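Spindle pole body-associated protein VIK1 (Saccharomyces cerevisiae, PDB 2O0A) binds microtubules and recruits its direct partner, the minus-end-directed motor Kar3, to them; this C-terminal part is a motor homology domain without a nucleotide-binding site. Local coordinates at residues 30-35 and 62-67; 94-99 and 263-268; 129-134 and 169-174. One frame throughout, in Å; residues are numbered along the deposited sequence.

Interaction 1. Residues 30-35 and 62-67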
loop_
_atom_site.group_PDB
_atom_site.type_symbol
_atom_site.label_atom_id
_atom_site.label_comp_id
_atom_site.label_asym_id
_atom_site.label_seq_id
_atom_site.Cartn_x
_atom_site.Cartn_y
_atom_site.Cartn_z
ATOM N N ALA A 30 9.249 0.624 -5.602
ATOM C CA ALA A 30 10.146 -0.166 -4.756
ATOM C C ALA A 30 10.671 0.714 -3.640
ATOM O O ALA A 30 11.177 1.810 -3.896
ATOM C CB ALA A 30 11.312 -0.716 -5.587
ATOM N N TYR A 31 10.547 0.249 -2.403
ATOM C CA TYR A 31 11.027 0.977 -1.242
ATOM C C TYR A 31 12.125 0.092 -0.664
ATOM O O TYR A 31 11.847 -0.978 -0.126
ATOM C CB TYR A 31 9.851 1.158 -0.280
ATOM C CG TYR A 31 10.015 2.137 0.858
ATOM C CD1 TYR A 31 11.049 3.084 0.889
ATOM C CD2 TYR A 31 9.083 2.159 1.891
ATOM C CE1 TYR A 31 11.162 3.985 1.948
ATOM C CE2 TYR A 31 9.178 3.051 2.933
ATOM C CZ TYR A 31 10.213 3.969 2.960
ATOM O OH TYR A 31 10.279 4.828 4.034
ATOM N N VAL A 32 13.371 0.530 -0.787
ATOM C CA VAL A 32 14.490 -0.414 -0.686
ATOM C C VAL A 32 15.457 -0.081 0.438
ATOM O O VAL A 32 15.732 1.099 0.688
ATOM C CB VAL A 32 15.263 -0.532 -2.037
ATOM C CG1 VAL A 32 14.333 -0.906 -3.193
ATOM C CG2 VAL A 32 16.064 0.735 -2.342
ATOM N N MET A 33 15.966 -1.116 1.109
ATOM C CA MET A 33 17.044 -0.959 2.084
ATOM C C MET A 33 18.346 -1.474 1.456
ATOM O O MET A 33 18.702 -2.639 1.643
ATOM C CB MET A 33 16.726 -1.703 3.386
ATOM C CG MET A 33 15.698 -0.997 4.228
ATOM S SD MET A 33 16.432 0.395 5.090
ATOM C CE MET A 33 16.496 -0.258 6.754
ATOM N N GLU A 34 19.003 -0.603 0.678
ATOM C CA GLU A 34 20.144 -0.976 -0.159
ATOM C C GLU A 34 21.237 -1.669 0.663
ATOM O O GLU A 34 21.856 -2.634 0.201
ATOM C CB GLU A 34 20.721 0.246 -0.906
ATOM C CG GLU A 34 21.954 -0.108 -1.748
ATOM C CD GLU A 34 22.450 0.999 -2.644
ATOM O OE1 GLU A 34 21.727 1.984 -2.886
ATOM O OE2 GLU A 34 23.583 0.855 -3.135
ATOM N N GLN A 35 21.457 -1.189 1.879
ATOM C CA GLN A 35 22.546 -1.704 2.709
ATOM C C GLN A 35 22.313 -3.153 3.143
ATOM O O GLN A 35 23.260 -3.858 3.512
ATOM C CB GLN A 35 22.795 -0.772 3.902
ATOM C CG GLN A 35 21.807 -0.926 5.045
ATOM C CD GLN A 35 20.454 -0.248 4.814
ATOM O OE1 GLN A 35 20.205 0.399 3.789
ATOM N NE2 GLN A 35 19.561 -0.414 5.781
ATOM N N ASN A 62 7.882 2.690 -11.028
ATOM C CA ASN A 62 7.579 4.104 -11.182
ATOM C C ASN A 62 8.628 4.961 -10.473
ATOM O O ASN A 62 9.046 6.014 -10.981
ATOM C CB ASN A 62 6.152 4.406 -10.715
ATOM C CG ASN A 62 5.116 3.676 -11.551
ATOM O OD1 ASN A 62 4.463 2.771 -11.071
ATOM N ND2 ASN A 62 5.016 4.028 -12.829
ATOM N N ARG A 63 9.075 4.496 -9.311
ATOM C CA ARG A 63 10.188 5.108 -8.599
ATOM C C ARG A 63 10.784 4.067 -7.656
ATOM O O ARG A 63 10.057 3.223 -7.120
ATOM C CB ARG A 63 9.715 6.353 -7.836
ATOM C CG ARG A 63 10.800 7.072 -7.056
ATOM C CD ARG A 63 10.459 8.524 -6.822
ATOM N NE ARG A 63 10.529 9.365 -8.026
ATOM C CZ ARG A 63 11.656 9.838 -8.556
ATOM N NH1 ARG A 63 12.836 9.549 -8.016
ATOM N NH2 ARG A 63 11.603 10.612 -9.634
ATOM N N VAL A 64 12.103 4.130 -7.487
ATOM C CA VAL A 64 12.858 3.350 -6.502
ATOM C C VAL A 64 13.261 4.309 -5.394
ATOM O O VAL A 64 13.938 5.319 -5.615
ATOM C CB VAL A 64 14.091 2.656 -7.145
ATOM C CG1 VAL A 64 14.973 2.020 -6.068
ATOM C CG2 VAL A 64 13.604 1.622 -8.137
ATOM N N ILE A 65 12.793 4.010 -4.192
ATOM C CA ILE A 65 12.887 4.920 -3.071
ATOM C C ILE A 65 13.836 4.367 -2.021
ATOM O O ILE A 65 13.589 3.297 -1.483
ATOM C CB ILE A 65 11.470 5.114 -2.433
ATOM C CG1 ILE A 65 10.494 5.700 -3.457
ATOM C CG2 ILE A 65 11.545 5.990 -1.203
ATOM C CD1 ILE A 65 9.018 5.503 -3.075
ATOM N N PRO A 66 14.912 5.104 -1.702
ATOM C CA PRO A 66 15.862 4.606 -0.707
ATOM C C PRO A 66 15.430 4.890 0.733
ATOM O O PRO A 66 15.328 6.051 1.139
ATOM C CB PRO A 66 17.151 5.363 -1.054
ATOM C CG PRO A 66 16.672 6.648 -1.657
ATOM C CD PRO A 66 15.311 6.414 -2.251
ATOM N N HIS A 67 15.202 3.828 1.497
ATOM C CA HIS A 67 14.796 3.940 2.894
ATOM C C HIS A 67 15.819 4.658 3.800
ATOM O O HIS A 67 15.437 5.297 4.769
ATOM C CB HIS A 67 14.457 2.556 3.460
ATOM C CG HIS A 67 13.767 2.593 4.789
ATOM N ND1 HIS A 67 12.401 2.458 4.922
ATOM C CD2 HIS A 67 14.257 2.719 6.047
ATOM C CE1 HIS A 67 12.078 2.523 6.200
ATOM N NE2 HIS A 67 13.184 2.685 6.904
#

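Interaction 2. Residues 94-99 and 263-268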
loop_
_atom_site.group_PDB
_atom_site.type_symbol
_atom_site.label_atom_id
_atom_site.label_comp_id
_atom_site.label_asym_id
_atom_site.label_seq_id
_atom_site.Cartn_x
_atom_site.Cartn_y
_atom_site.Cartn_z
ATOM N N PHE A 94 -9.748 3.705 -3.555
ATOM C CA PHE A 94 -8.359 3.457 -3.891
ATOM C C PHE A 94 -7.656 2.588 -2.874
ATOM O O PHE A 94 -8.199 2.271 -1.833
ATOM C CB PHE A 94 -7.595 4.768 -4.145
ATOM C CG PHE A 94 -7.409 5.669 -2.932
ATOM C CD1 PHE A 94 -6.129 5.940 -2.469
ATOM C CD2 PHE A 94 -8.502 6.299 -2.298
ATOM C CE1 PHE A 94 -5.907 6.791 -1.390
ATOM C CE2 PHE A 94 -8.302 7.174 -1.223
ATOM C CZ PHE A 94 -6.992 7.417 -0.759
ATOM N N ASN A 95 -6.428 2.207 -3.192
ATOM C CA ASN A 95 -5.716 1.291 -2.311
ATOM C C ASN A 95 -4.228 1.531 -2.261
ATOM O O ASN A 95 -3.656 2.261 -3.086
ATOM C CB ASN A 95 -6.035 -0.175 -2.669
ATOM C CG ASN A 95 -5.415 -0.622 -3.974
ATOM O OD1 ASN A 95 -4.194 -0.580 -4.155
ATOM N ND2 ASN A 95 -6.258 -1.098 -4.900
ATOM N N LEU A 96 -3.620 0.926 -1.240
ATOM C CA LEU A 96 -2.180 0.782 -1.137
ATOM C C LEU A 96 -1.944 -0.678 -0.798
ATOM O O LEU A 96 -2.376 -1.157 0.248
ATOM C CB LEU A 96 -1.634 1.709 -0.040
ATOM C CG LEU A 96 -0.165 1.556 0.352
ATOM C CD1 LEU A 96 0.743 1.656 -0.866
ATOM C CD2 LEU A 96 0.247 2.569 1.440
ATOM N N ILE A 97 -1.301 -1.398 -1.714
ATOM C CA ILE A 97 -1.038 -2.826 -1.530
ATOM C C ILE A 97 0.455 -2.981 -1.264
ATOM O O ILE A 97 1.267 -2.767 -2.166
ATOM C CB ILE A 97 -1.497 -3.641 -2.760
ATOM C CG1 ILE A 97 -3.013 -3.510 -2.902
ATOM C CG2 ILE A 97 -1.078 -5.138 -2.606
ATOM C CD1 ILE A 97 -3.576 -3.967 -4.243
ATOM N N SER A 98 0.791 -3.312 -0.011
ATOM C CA SER A 98 2.169 -3.328 0.449
ATOM C C SER A 98 2.665 -4.768 0.617
ATOM O O SER A 98 2.059 -5.540 1.360
ATOM C CB SER A 98 2.299 -2.543 1.758
ATOM O OG SER A 98 3.652 -2.537 2.206
ATOM N N LEU A 99 3.744 -5.099 -0.096
ATOM C CA LEU A 99 4.392 -6.414 -0.011
ATOM C C LEU A 99 5.677 -6.287 0.780
ATOM O O LEU A 99 6.528 -5.427 0.492
ATOM C CB LEU A 99 4.716 -6.922 -1.425
ATOM C CG LEU A 99 3.579 -7.535 -2.248
ATOM C CD1 LEU A 99 2.452 -6.570 -2.511
ATOM C CD2 LEU A 99 4.105 -8.092 -3.567
ATOM N N LYS A 263 -8.586 2.264 -7.592
ATOM C CA LYS A 263 -7.273 2.702 -8.038
ATOM C C LYS A 263 -6.243 2.022 -7.150
ATOM O O LYS A 263 -6.432 1.952 -5.944
ATOM C CB LYS A 263 -7.099 4.216 -7.902
ATOM C CG LYS A 263 -8.036 5.064 -8.746
ATOM C CD LYS A 263 -7.631 5.032 -10.202
ATOM C CE LYS A 263 -6.484 5.973 -10.506
ATOM N NZ LYS A 263 -6.131 5.920 -11.966
ATOM N N SER A 264 -5.164 1.539 -7.762
ATOM C CA SER A 264 -4.133 0.776 -7.034
ATOM C C SER A 264 -2.760 1.436 -6.965
ATOM O O SER A 264 -2.330 2.183 -7.849
ATOM C CB SER A 264 -3.949 -0.631 -7.639
ATOM O OG SER A 264 -5.134 -1.403 -7.594
ATOM N N PHE A 265 -2.050 1.110 -5.892
ATOM C CA PHE A 265 -0.668 1.535 -5.724
ATOM C C PHE A 265 0.045 0.359 -5.080
ATOM O O PHE A 265 -0.199 0.054 -3.905
ATOM C CB PHE A 265 -0.651 2.758 -4.789
ATOM C CG PHE A 265 0.697 3.442 -4.623
ATOM C CD1 PHE A 265 0.841 4.787 -4.987
ATOM C CD2 PHE A 265 1.789 2.793 -4.010
ATOM C CE1 PHE A 265 2.050 5.477 -4.788
ATOM C CE2 PHE A 265 3.005 3.473 -3.825
ATOM C CZ PHE A 265 3.131 4.820 -4.210
ATOM N N PHE A 266 0.924 -0.312 -5.830
ATOM C CA PHE A 266 1.693 -1.421 -5.253
ATOM C C PHE A 266 3.002 -0.897 -4.699
ATOM O O PHE A 266 3.711 -0.141 -5.361
ATOM C CB PHE A 266 1.957 -2.500 -6.309
ATOM C CG PHE A 266 0.742 -3.320 -6.651
ATOM C CD1 PHE A 266 0.512 -4.540 -6.013
ATOM C CD2 PHE A 266 -0.194 -2.861 -7.589
ATOM C CE1 PHE A 266 -0.627 -5.305 -6.336
ATOM C CE2 PHE A 266 -1.333 -3.630 -7.904
ATOM C CZ PHE A 266 -1.540 -4.841 -7.281
ATOM N N LEU A 267 3.319 -1.327 -3.482
ATOM C CA LEU A 267 4.532 -0.935 -2.797
ATOM C C LEU A 267 5.313 -2.205 -2.452
ATOM O O LEU A 267 4.811 -3.065 -1.725
ATOM C CB LEU A 267 4.197 -0.146 -1.520
ATOM C CG LEU A 267 5.420 0.349 -0.747
ATOM C CD1 LEU A 267 6.267 1.329 -1.571
ATOM C CD2 LEU A 267 5.006 0.986 0.602
ATOM N N LEU A 268 6.512 -2.333 -3.012
ATOM C CA LEU A 268 7.334 -3.517 -2.754
ATOM C C LEU A 268 8.469 -3.132 -1.832
ATOM O O LEU A 268 9.323 -2.332 -2.188
ATOM C CB LEU A 268 7.833 -4.145 -4.062
ATOM C CG LEU A 268 6.772 -5.085 -4.672
ATOM C CD1 LEU A 268 5.521 -4.341 -5.140
ATOM C CD2 LEU A 268 7.350 -5.854 -5.830
#

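Interaction 3. Residues 129-134 and 169-174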
loop_
_atom_site.group_PDB
_atom_site.type_symbol
_atom_site.label_atom_id
_atom_site.label_comp_id
_atom_site.label_asym_id
_atom_site.label_seq_id
_atom_site.Cartn_x
_atom_site.Cartn_y
_atom_site.Cartn_z
ATOM N N THR A 129 -12.884 6.935 9.418
ATOM C CA THR A 129 -13.090 5.680 10.145
ATOM C C THR A 129 -12.065 4.633 9.748
ATOM O O THR A 129 -11.451 4.729 8.689
ATOM C CB THR A 129 -14.480 5.076 9.863
ATOM O OG1 THR A 129 -14.510 4.553 8.535
ATOM C CG2 THR A 129 -15.550 6.139 9.997
ATOM N N LEU A 130 -11.902 3.634 10.602
ATOM C CA LEU A 130 -10.968 2.551 10.329
ATOM C C LEU A 130 -11.493 1.209 10.813
ATOM O O LEU A 130 -12.074 1.118 11.890
ATOM C CB LEU A 130 -9.596 2.871 10.959
ATOM C CG LEU A 130 -8.409 1.954 10.622
ATOM C CD1 LEU A 130 -7.074 2.720 10.558
ATOM C CD2 LEU A 130 -8.316 0.788 11.613
ATOM N N GLN A 131 -11.281 0.199 9.980
ATOM C CA GLN A 131 -11.434 -1.211 10.361
ATOM C C GLN A 131 -10.150 -1.927 9.997
ATOM O O GLN A 131 -9.448 -1.501 9.086
ATOM C CB GLN A 131 -12.592 -1.855 9.600
ATOM C CG GLN A 131 -13.938 -1.212 9.918
ATOM C CD GLN A 131 -15.008 -1.684 8.996
ATOM O OE1 GLN A 131 -15.082 -1.256 7.845
ATOM N NE2 GLN A 131 -15.855 -2.573 9.485
ATOM N N PHE A 132 -9.855 -3.013 10.697
ATOM C CA PHE A 132 -8.594 -3.733 10.485
ATOM C C PHE A 132 -8.855 -5.195 10.781
ATOM O O PHE A 132 -9.172 -5.551 11.910
ATOM C CB PHE A 132 -7.529 -3.121 11.419
ATOM C CG PHE A 132 -6.152 -3.730 11.328
ATOM C CD1 PHE A 132 -5.751 -4.525 10.261
ATOM C CD2 PHE A 132 -5.232 -3.443 12.328
ATOM C CE1 PHE A 132 -4.454 -5.070 10.211
ATOM C CE2 PHE A 132 -3.933 -3.964 12.277
ATOM C CZ PHE A 132 -3.552 -4.777 11.240
ATOM N N VAL A 133 -8.749 -6.022 9.744
ATOM C CA VAL A 133 -8.916 -7.463 9.900
ATOM C C VAL A 133 -7.704 -8.205 9.352
ATOM O O VAL A 133 -6.916 -7.645 8.599
ATOM C CB VAL A 133 -10.185 -7.987 9.189
ATOM C CG1 VAL A 133 -11.434 -7.287 9.711
ATOM C CG2 VAL A 133 -10.066 -7.825 7.684
ATOM N N PHE A 134 -7.567 -9.472 9.744
ATOM C CA PHE A 134 -6.528 -10.333 9.192
ATOM C C PHE A 134 -7.145 -11.625 8.677
ATOM O O PHE A 134 -7.915 -12.266 9.389
ATOM C CB PHE A 134 -5.452 -10.632 10.237
ATOM C CG PHE A 134 -4.276 -11.385 9.694
ATOM C CD1 PHE A 134 -3.330 -10.737 8.911
ATOM C CD2 PHE A 134 -4.118 -12.740 9.962
ATOM C CE1 PHE A 134 -2.240 -11.416 8.401
ATOM C CE2 PHE A 134 -3.023 -13.437 9.453
ATOM C CZ PHE A 134 -2.085 -12.770 8.670
ATOM N N SER A 169 -16.809 -6.066 10.949
ATOM C CA SER A 169 -15.757 -6.048 11.951
ATOM C C SER A 169 -15.840 -4.708 12.650
ATOM O O SER A 169 -16.508 -3.788 12.170
ATOM C CB SER A 169 -14.379 -6.231 11.298
ATOM O OG SER A 169 -13.970 -5.049 10.628
ATOM N N LYS A 170 -15.170 -4.608 13.794
ATOM C CA LYS A 170 -15.189 -3.395 14.596
ATOM C C LYS A 170 -14.725 -2.182 13.798
ATOM O O LYS A 170 -13.664 -2.213 13.157
ATOM C CB LYS A 170 -14.293 -3.575 15.814
ATOM C CG LYS A 170 -14.202 -2.356 16.717
ATOM C CD LYS A 170 -15.528 -2.027 17.379
ATOM C CE LYS A 170 -15.433 -0.712 18.147
ATOM N NZ LYS A 170 -14.284 -0.707 19.104
ATOM N N LEU A 171 -15.521 -1.118 13.862
ATOM C CA LEU A 171 -15.209 0.148 13.203
ATOM C C LEU A 171 -14.987 1.236 14.243
ATOM O O LEU A 171 -15.777 1.395 15.182
ATOM C CB LEU A 171 -16.341 0.548 12.252
ATOM C CG LEU A 171 -16.134 1.834 11.435
ATOM C CD1 LEU A 171 -16.787 1.759 10.077
ATOM C CD2 LEU A 171 -16.600 3.075 12.185
ATOM N N VAL A 172 -13.903 1.983 14.069
ATOM C CA VAL A 172 -13.565 3.081 14.969
ATOM C C VAL A 172 -13.551 4.388 14.188
ATOM O O VAL A 172 -13.041 4.458 13.068
ATOM C CB VAL A 172 -12.195 2.866 15.634
ATOM C CG1 VAL A 172 -11.827 4.047 16.519
ATOM C CG2 VAL A 172 -12.185 1.556 16.451
ATOM N N ILE A 173 -14.124 5.428 14.786
ATOM C CA ILE A 173 -13.986 6.775 14.255
ATOM C C ILE A 173 -12.737 7.405 14.874
ATOM O O ILE A 173 -12.628 7.499 16.093
ATOM C CB ILE A 173 -15.237 7.609 14.552
ATOM C CG1 ILE A 173 -16.438 6.979 13.844
ATOM C CG2 ILE A 173 -15.000 9.043 14.094
ATOM C CD1 ILE A 173 -17.775 7.617 14.169
ATOM N N ILE A 174 -11.780 7.800 14.029
ATOM C CA ILE A 174 -10.507 8.323 14.512
ATOM C C ILE A 174 -10.546 9.850 14.701
ATOM O O ILE A 174 -10.766 10.582 13.751
ATOM C CB ILE A 174 -9.350 7.987 13.531
ATOM C CG1 ILE A 174 -9.289 6.491 13.263
ATOM C CG2 ILE A 174 -8.009 8.522 14.075
ATOM C CD1 ILE A 174 -8.108 6.098 12.396
HETATM O O HOH W 1 -11.990 -4.098 12.422
#

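Interaction 1. Residues 30-35 and 62-67
The rings of Tyr-31 and His-67 meet at a slant, their centroids 4.9 Å apart and their planes at 43°. The carbonyl oxygen of Ile-65 lies at the edge of the tyrosine ring, near its plane, with Ile-65 O 3.5 Å from Tyr-31 CD1, and the ring of Phe-75 from helix 72-89 also meets the tyrosine. The imidazole is reached obliquely by sulfur: Met-33 SD stands 3.3 Å from His-67 CD2, brought there by bends at chi2 and chi3 of the methionine.

These contacts belong to a parallel strand pair of the central sheet of the kinesin motor fold. Strands 27-32 and 63-66 are joined by a small antiparallel lobe of three strands, without an intervening helix. Tyr-31 and Ile-65 share the sheet face covered by helix 72-89, where Tyr-31 CD1 rests 3.6 Å from Ile-65 CG2. On the opposite face are Ala-30, Val-32, Val-64 and Pro-66, the last three touching Tyr-45. The two valines meet through methyl groups, Val-32 CG2 to Val-64 CG1 at 4.1 Å.

With CG trans to the main-chain nitrogen (chi1 -167°), the phenol of Tyr-31 is carried out on the face shared with Ile-65, beside His-67, where its OH is hydrogen-bonded to the carbonyl of Val-70. That bond ties strand 27-32 to the chain leading into helix 72-89. Ala-30 N donates to Arg-63 O, Ala-30 O accepts from Ile-65 N, and Val-32 N donates to Ile-65 O. The pairing carries on beyond strand 63-66: His-67 N donates to Val-32 O at 2.9 Å.

Interaction 2. Residues 94-99 and 263-268
Asn-95 reaches across to Ser-264 and Phe-265 where strands 94-99 and 265-270 come together as parallel neighbours in the middle of the motor-fold sheet. Its CB stands 3.9 Å from Lys-263 O. With chi1 at 71°, CG sits between the main-chain nitrogen and carbonyl carbon, and the amide turns in toward the other strand, placing CG 3.6 Å from Ser-264 CA. At the tip the two atoms divide the work. OD1 accepts from Phe-265 N at 3.2 Å, the donor lying above the carbonyl plane, while ND2 donates to Ser-264 OG, which lies in the plane of the amide, at 2.9 Å. These two bonds hold the amide at both ends and should fix its rotation; ND2 has a second partner in Thr-262 OG1.

Further along, backbone bonds take over and the side chains separate by face. Leu-96 and Phe-265 run side by side toward helix 72-89, with Leu-96 CD1 3.5 Å from Phe-265 CD2, and the phenylalanine ring stacks on Tyr-29. On the other face, Ile-97 CD1 makes an off-centre CH-pi contact with the Phe-266 ring, 4.2 Å from its centroid. The regular pairing closes with Leu-99 N donating to Leu-267 O at 2.8 Å.

Interaction 3. Residues 129-134 and 169-174
Leu-130 and Val-172 form an antiparallel hydrogen-bonded pair at the margin of the sheet. Leu-130 N donates to Val-172 O at 2.8 Å and Val-172 N returns a bond to Leu-130 O at 3.0 Å. The N-to-C directions of the two strands differ by 133°, and toward Ser-169 the direct backbone pairing gives way to a side chain and a water.

The side chain is Gln-131, extended beyond CG. Its NE2 donates to Ser-169 O at 3.0 Å; Ser-169 O lies in the glutamine's amide plane, yet the nitrogen is well above the serine's carbonyl plane. NE2 also bonds Leu-167 O, and two backbone carbonyls therefore hold this amide nitrogen. The water accepts from Phe-132 N at 3.0 Å, donates to Lys-170 O and is also bonded to Ser-169 OG, linking the two segments at a place where they have drawn apart.

Apolar contacts flank these bonds. Leu-171 CD2 packs 3.7 Å from Thr-129 CB, while the threonine OG1 is paired with Gln-204 of strand 197-207. On the face covered by helix 105-116, Leu-130 CB meets Ile-174 CD1 at 3.8 Å. With just one reciprocal pair of direct backbone bonds between the segments, the glutamine amide and the bridging water carry polar contact beyond the short strand 172-174.

All three contacts belong to one mixed sheet, from its centre to its flanks. Interaction 2 is the buried core, with its centre about 3 Å from that of the chain; interactions 1 and 3 are partly buried and lie on opposite sides of the chain's centre, their own centres about 30 Å apart. Interactions 1 and 2 touch: strands 27-32 and 265-270 are neighbours, Tyr-31 N probably donates to Leu-268 O, and Leu-267 packs on Tyr-31. Both are parallel pairs with hydrophobic faces, the first ending in an oblique tyrosine-histidine pair with a methionine sulfur, the second beginning with an asparagine amide bonded to backbone and serine. Interaction 3 touches neither: it is antiparallel, more exposed, and water-bridged.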